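Local coordinates for uncharacterized protein (Cricetid herpesvirus 2, PDB 4ZKQ), which probably serves a rodent gammaherpesvirus as a decoy receptor that binds host chemokines, at residues R220-G224 / E225-T229; L352-P356 / S357-V361. All blocks are in the same frame, centred on the assembly; numbering follows the deposited sequence.

Interaction 1: R220-G224 / E225-T229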
loop_
_atom_site.group_PDB
_atom_site.type_symbol
_atom_site.label_atom_id
_atom_site.label_comp_id
_atom_site.label_asym_id
_atom_site.label_seq_id
_atom_site.Cartn_x
_atom_site.Cartn_y
_atom_site.Cartn_z
ATOM N N ARG A 220 -6.814 -15.169 -2.184
ATOM C CA ARG A 220 -6.698 -16.129 -3.272
ATOM C C ARG A 220 -6.183 -15.406 -4.499
ATOM O O ARG A 220 -6.526 -14.243 -4.738
ATOM C CB ARG A 220 -8.042 -16.802 -3.554
ATOM C CG ARG A 220 -8.384 -17.867 -2.540
ATOM C CD ARG A 220 -9.756 -18.458 -2.758
ATOM N NE ARG A 220 -10.820 -17.539 -2.370
ATOM C CZ ARG A 220 -12.098 -17.885 -2.245
ATOM N NH1 ARG A 220 -12.476 -19.137 -2.470
ATOM N NH2 ARG A 220 -12.997 -16.980 -1.887
ATOM N N LEU A 221 -5.337 -16.092 -5.258
ATOM C CA LEU A 221 -4.780 -15.544 -6.482
ATOM C C LEU A 221 -5.091 -16.482 -7.632
ATOM O O LEU A 221 -4.866 -17.691 -7.532
ATOM C CB LEU A 221 -3.271 -15.340 -6.351
ATOM C CG LEU A 221 -2.570 -14.827 -7.608
ATOM C CD1 LEU A 221 -3.125 -13.476 -8.048
ATOM C CD2 LEU A 221 -1.074 -14.741 -7.371
ATOM N N TYR A 222 -5.621 -15.915 -8.707
ATOM C CA TYR A 222 -6.010 -16.673 -9.888
ATOM C C TYR A 222 -5.315 -16.168 -11.139
ATOM O O TYR A 222 -4.905 -15.010 -11.216
ATOM C CB TYR A 222 -7.512 -16.579 -10.135
ATOM C CG TYR A 222 -8.415 -16.998 -9.005
ATOM C CD1 TYR A 222 -8.655 -16.153 -7.931
ATOM C CD2 TYR A 222 -9.077 -18.218 -9.044
ATOM C CE1 TYR A 222 -9.505 -16.528 -6.907
ATOM C CE2 TYR A 222 -9.927 -18.600 -8.031
ATOM C CZ TYR A 222 -10.140 -17.751 -6.966
ATOM O OH TYR A 222 -10.985 -18.135 -5.953
ATOM N N CYS A 223 -5.208 -17.045 -12.130
ATOM C CA CYS A 223 -4.926 -16.629 -13.495
ATOM C C CYS A 223 -6.146 -17.071 -14.276
ATOM O O CYS A 223 -6.384 -18.266 -14.462
ATOM C CB CYS A 223 -3.627 -17.238 -14.040
ATOM S SG CYS A 223 -3.524 -19.036 -13.917
ATOM N N GLY A 224 -6.951 -16.099 -14.685
ATOM C CA GLY A 224 -8.263 -16.395 -15.212
ATOM C C GLY A 224 -9.095 -17.010 -14.104
ATOM O O GLY A 224 -9.439 -16.338 -13.128
ATOM N N GLU A 225 -9.392 -18.297 -14.249
ATOM C CA GLU A 225 -10.191 -19.027 -13.274
ATOM C C GLU A 225 -9.442 -20.254 -12.729
ATOM O O GLU A 225 -10.034 -21.115 -12.080
ATOM C CB GLU A 225 -11.532 -19.435 -13.902
ATOM C CG GLU A 225 -12.449 -18.237 -14.213
ATOM C CD GLU A 225 -13.745 -18.627 -14.911
ATOM O OE1 GLU A 225 -13.738 -18.755 -16.154
ATOM O OE2 GLU A 225 -14.773 -18.793 -14.220
ATOM N N ARG A 226 -8.140 -20.329 -12.991
ATOM C CA ARG A 226 -7.294 -21.321 -12.333
ATOM C C ARG A 226 -6.722 -20.712 -11.061
ATOM O O ARG A 226 -6.094 -19.658 -11.107
ATOM C CB ARG A 226 -6.154 -21.786 -13.236
ATOM C CG ARG A 226 -6.585 -22.483 -14.509
ATOM C CD ARG A 226 -5.381 -23.112 -15.170
ATOM N NE ARG A 226 -5.609 -23.432 -16.576
ATOM C CZ ARG A 226 -5.735 -24.662 -17.071
ATOM N NH1 ARG A 226 -5.660 -25.731 -16.284
ATOM N NH2 ARG A 226 -5.935 -24.821 -18.372
ATOM N N LEU A 227 -6.941 -21.379 -9.932
ATOM C CA LEU A 227 -6.434 -20.911 -8.648
ATOM C C LEU A 227 -4.947 -21.209 -8.521
ATOM O O LEU A 227 -4.528 -22.363 -8.594
ATOM C CB LEU A 227 -7.200 -21.567 -7.504
ATOM C CG LEU A 227 -6.742 -21.216 -6.087
ATOM C CD1 LEU A 227 -7.049 -19.758 -5.756
ATOM C CD2 LEU A 227 -7.403 -22.144 -5.090
ATOM N N MET A 228 -4.157 -20.156 -8.342
ATOM C CA MET A 228 -2.708 -20.280 -8.240
ATOM C C MET A 228 -2.264 -20.482 -6.790
ATOM O O MET A 228 -1.456 -21.362 -6.499
ATOM C CB MET A 228 -2.038 -19.041 -8.832
ATOM C CG MET A 228 -2.478 -18.736 -10.261
ATOM S SD MET A 228 -1.901 -17.133 -10.857
ATOM C CE MET A 228 -0.141 -17.399 -10.806
ATOM N N THR A 229 -2.799 -19.672 -5.881
ATOM C CA THR A 229 -2.445 -19.785 -4.474
ATOM C C THR A 229 -3.499 -19.133 -3.588
ATOM O O THR A 229 -4.367 -18.403 -4.071
ATOM C CB THR A 229 -1.075 -19.148 -4.186
ATOM O OG1 THR A 229 -0.740 -19.329 -2.805
ATOM C CG2 THR A 229 -1.085 -17.660 -4.516
#

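Interaction 2: L352-P356 / S357-V361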
loop_
_atom_site.group_PDB
_atom_site.type_symbol
_atom_site.label_atom_id
_atom_site.label_comp_id
_atom_site.label_asym_id
_atom_site.label_seq_id
_atom_site.Cartn_x
_atom_site.Cartn_y
_atom_site.Cartn_z
ATOM N N LEU A 352 -15.820 -2.391 -15.184
ATOM C CA LEU A 352 -16.105 -3.437 -14.226
ATOM C C LEU A 352 -17.592 -3.410 -13.910
ATOM O O LEU A 352 -18.147 -2.360 -13.593
ATOM C CB LEU A 352 -15.267 -3.237 -12.962
ATOM C CG LEU A 352 -15.266 -4.351 -11.923
ATOM C CD1 LEU A 352 -14.549 -5.569 -12.458
ATOM C CD2 LEU A 352 -14.599 -3.865 -10.645
ATOM N N THR A 353 -18.232 -4.567 -14.015
ATOM C CA THR A 353 -19.655 -4.677 -13.731
ATOM C C THR A 353 -19.926 -5.954 -12.970
ATOM O O THR A 353 -19.211 -6.945 -13.128
ATOM C CB THR A 353 -20.498 -4.653 -15.024
ATOM O OG1 THR A 353 -20.102 -5.731 -15.878
ATOM C CG2 THR A 353 -20.307 -3.342 -15.765
ATOM N N TYR A 354 -20.949 -5.915 -12.126
ATOM C CA TYR A 354 -21.319 -7.051 -11.299
ATOM C C TYR A 354 -22.786 -7.390 -11.499
ATOM O O TYR A 354 -23.633 -6.500 -11.553
ATOM C CB TYR A 354 -21.042 -6.748 -9.832
ATOM C CG TYR A 354 -21.420 -7.860 -8.894
ATOM C CD1 TYR A 354 -20.864 -9.120 -9.027
ATOM C CD2 TYR A 354 -22.318 -7.646 -7.857
ATOM C CE1 TYR A 354 -21.194 -10.136 -8.169
ATOM C CE2 TYR A 354 -22.659 -8.662 -6.992
ATOM C CZ TYR A 354 -22.091 -9.907 -7.154
ATOM O OH TYR A 354 -22.416 -10.932 -6.299
ATOM N N HIS A 355 -23.067 -8.684 -11.606
ATOM C CA HIS A 355 -24.418 -9.182 -11.825
ATOM C C HIS A 355 -24.854 -9.956 -10.584
ATOM O O HIS A 355 -24.545 -11.142 -10.450
ATOM C CB HIS A 355 -24.462 -10.059 -13.078
ATOM C CG HIS A 355 -23.784 -9.441 -14.262
ATOM N ND1 HIS A 355 -24.313 -8.361 -14.941
ATOM C CD2 HIS A 355 -22.618 -9.736 -14.879
ATOM C CE1 HIS A 355 -23.504 -8.026 -15.927
ATOM N NE2 HIS A 355 -22.464 -8.844 -15.915
ATOM N N PRO A 356 -25.553 -9.276 -9.655
ATOM C CA PRO A 356 -25.861 -9.880 -8.353
ATOM C C PRO A 356 -26.604 -11.204 -8.460
ATOM O O PRO A 356 -26.341 -12.110 -7.672
ATOM C CB PRO A 356 -26.742 -8.825 -7.671
ATOM C CG PRO A 356 -26.437 -7.547 -8.371
ATOM C CD PRO A 356 -26.125 -7.922 -9.778
ATOM N N SER A 357 -27.505 -11.307 -9.432
ATOM C CA SER A 357 -28.326 -12.502 -9.609
ATOM C C SER A 357 -27.481 -13.755 -9.816
ATOM O O SER A 357 -27.756 -14.804 -9.230
ATOM C CB SER A 357 -29.277 -12.311 -10.795
ATOM O OG SER A 357 -28.603 -11.727 -11.900
ATOM N N THR A 358 -26.448 -13.636 -10.643
ATOM C CA THR A 358 -25.585 -14.767 -10.964
ATOM C C THR A 358 -24.264 -14.721 -10.196
ATOM O O THR A 358 -23.458 -15.645 -10.290
ATOM C CB THR A 358 -25.287 -14.815 -12.471
ATOM O OG1 THR A 358 -24.715 -13.571 -12.891
ATOM C CG2 THR A 358 -26.569 -15.067 -13.256
ATOM N N MET A 359 -24.051 -13.650 -9.435
ATOM C CA MET A 359 -22.811 -13.474 -8.683
ATOM C C MET A 359 -21.631 -13.563 -9.639
ATOM O O MET A 359 -20.651 -14.265 -9.385
ATOM C CB MET A 359 -22.699 -14.517 -7.570
ATOM C CG MET A 359 -23.786 -14.387 -6.512
ATOM S SD MET A 359 -24.052 -15.896 -5.565
ATOM C CE MET A 359 -22.611 -15.922 -4.502
ATOM N N THR A 360 -21.753 -12.843 -10.748
ATOM C CA THR A 360 -20.755 -12.850 -11.804
ATOM C C THR A 360 -20.189 -11.458 -12.013
ATOM O O THR A 360 -20.930 -10.491 -12.195
ATOM C CB THR A 360 -21.352 -13.361 -13.135
ATOM O OG1 THR A 360 -21.927 -14.655 -12.931
ATOM C CG2 THR A 360 -20.276 -13.455 -14.217
ATOM N N VAL A 361 -18.867 -11.366 -11.976
ATOM C CA VAL A 361 -18.175 -10.140 -12.317
ATOM C C VAL A 361 -17.811 -10.196 -13.783
ATOM O O VAL A 361 -17.481 -11.262 -14.304
ATOM C CB VAL A 361 -16.900 -9.940 -11.475
ATOM C CG1 VAL A 361 -16.134 -8.701 -11.928
ATOM C CG2 VAL A 361 -17.250 -9.823 -10.016
#

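Interaction 1: R220-G224 / E225-T229
Leu227 lays its CD1 methyl over one face of the Tyr222 ring, 4.0 Å from the ring centroid and 16° off the normal, a CH-pi contact between a non-hydrogen-bonded pair of neighbours on antiparallel strands. The leucine reaches the ring because its CG stands anti to the backbone N (chi1 178°), and the same methyl also touches Arg220 CB at 3.8 Å. A flat aromatic and a branched aliphatic suit this surface contact, since the ring offers a broad face on which a methyl can settle. On the face of the hairpin that carries Leu221 and Cys223, sulfur does the filling: Met228 SD lies 3.6 Å from Cys223 CB and 4.0 Å from Leu221 CG, brought there by a first torsion that sets CG beside the backbone N and a nearly extended second one. Beside it, Thr229 CG2 rests 3.7 Å from Leu221 CB.

The backbone sets these side chains in place. Leu221 O accepts from Met228 N at 2.7 Å and, weakly, from Thr229 N, so one carbonyl faces two successive residues, while Leu221 N returns a bond to Thr229 O. Nearer the turn, Cys223 N donates to Arg226 O at 2.9 Å and Arg226 N to Cys223 O. The chain reverses at Gly224, whose positive phi of 64° favours glycine.

Further out, Cys223 is joined to Cys278 by a disulfide, and Arg392, from strand 388-395 alongside, makes a cation-pi contact with Tyr222. The whole is a beta hairpin with a two-residue loop, Gly224 and Glu225, closed by a type II' turn from Cys223 to Arg226, with a classic beta bulge where Met228 and Thr229 both oppose Leu221.

Interaction 2: L352-P356 / S357-V361
A G1 beta bulge shapes the end of this hairpin, where Met359 and Thr360 both oppose His355 across the join between strands 350-355 and 360-366. His355 N donates to Thr360 O at 2.9 Å, and Thr360 N returns a longer bond to His355 O, 3.3 Å. The same carbonyl oxygen also draws weak bonds from Thr358 N and Met359 N, so the turn's amides converge on one acceptor. Pro356, whose ring suits the backbone bend here, starts the reversal with no N-H to satisfy, and Met359 takes a left-handed backbone conformation (phi 56°, psi 47°) to bring the chain back into the strand.

Tyr354 and Val361 form a non-hydrogen-bonded pair, their side chains crossing at about a right angle with Tyr354 CD1 3.8 Å from Val361 CG2. With CG anti to the backbone N (chi1 179°), the tyrosine swings along the hairpin toward the turn, and its OH comes 3.7 Å from Met359 CG, the two side chains running side by side. Phe300 stacks on the Tyr354 ring. The hairpin is half of a four-stranded antiparallel sheet in which 360-366 is an inner strand, paired also with 290-296, and 350-355 lies at the edge within the chain. Leu352 adds its CD1 methyl to Val361 CG1 at 3.6 Å, and these branched aliphatics suit the buried side, where Leu381 and Met383 of strand 378-384 meet them. On the other face, beside Thr360, the His355 ring brings CD2 to 3.3 Å from Thr360 O.

In the fold
Both contacts are tight hairpin ends on the same side of the chain's centre, their own centres about 18 Å apart and their nearest atoms about 8 Å apart, so they do not touch. Interaction 1 closes well before interaction 2 opens in the sequence, and they belong to different sheets: 220-229 to the large mixed sheet, 352-361 to the four-stranded antiparallel one. An indirect path joins them. Strand 388-395 runs beside 220-224 and pairs with strand 378-384, which supplies side chains that pack on Leu352 and Val361. Strand 378-384 thus belongs to the sheet of interaction 1 while packing against the hairpin of interaction 2.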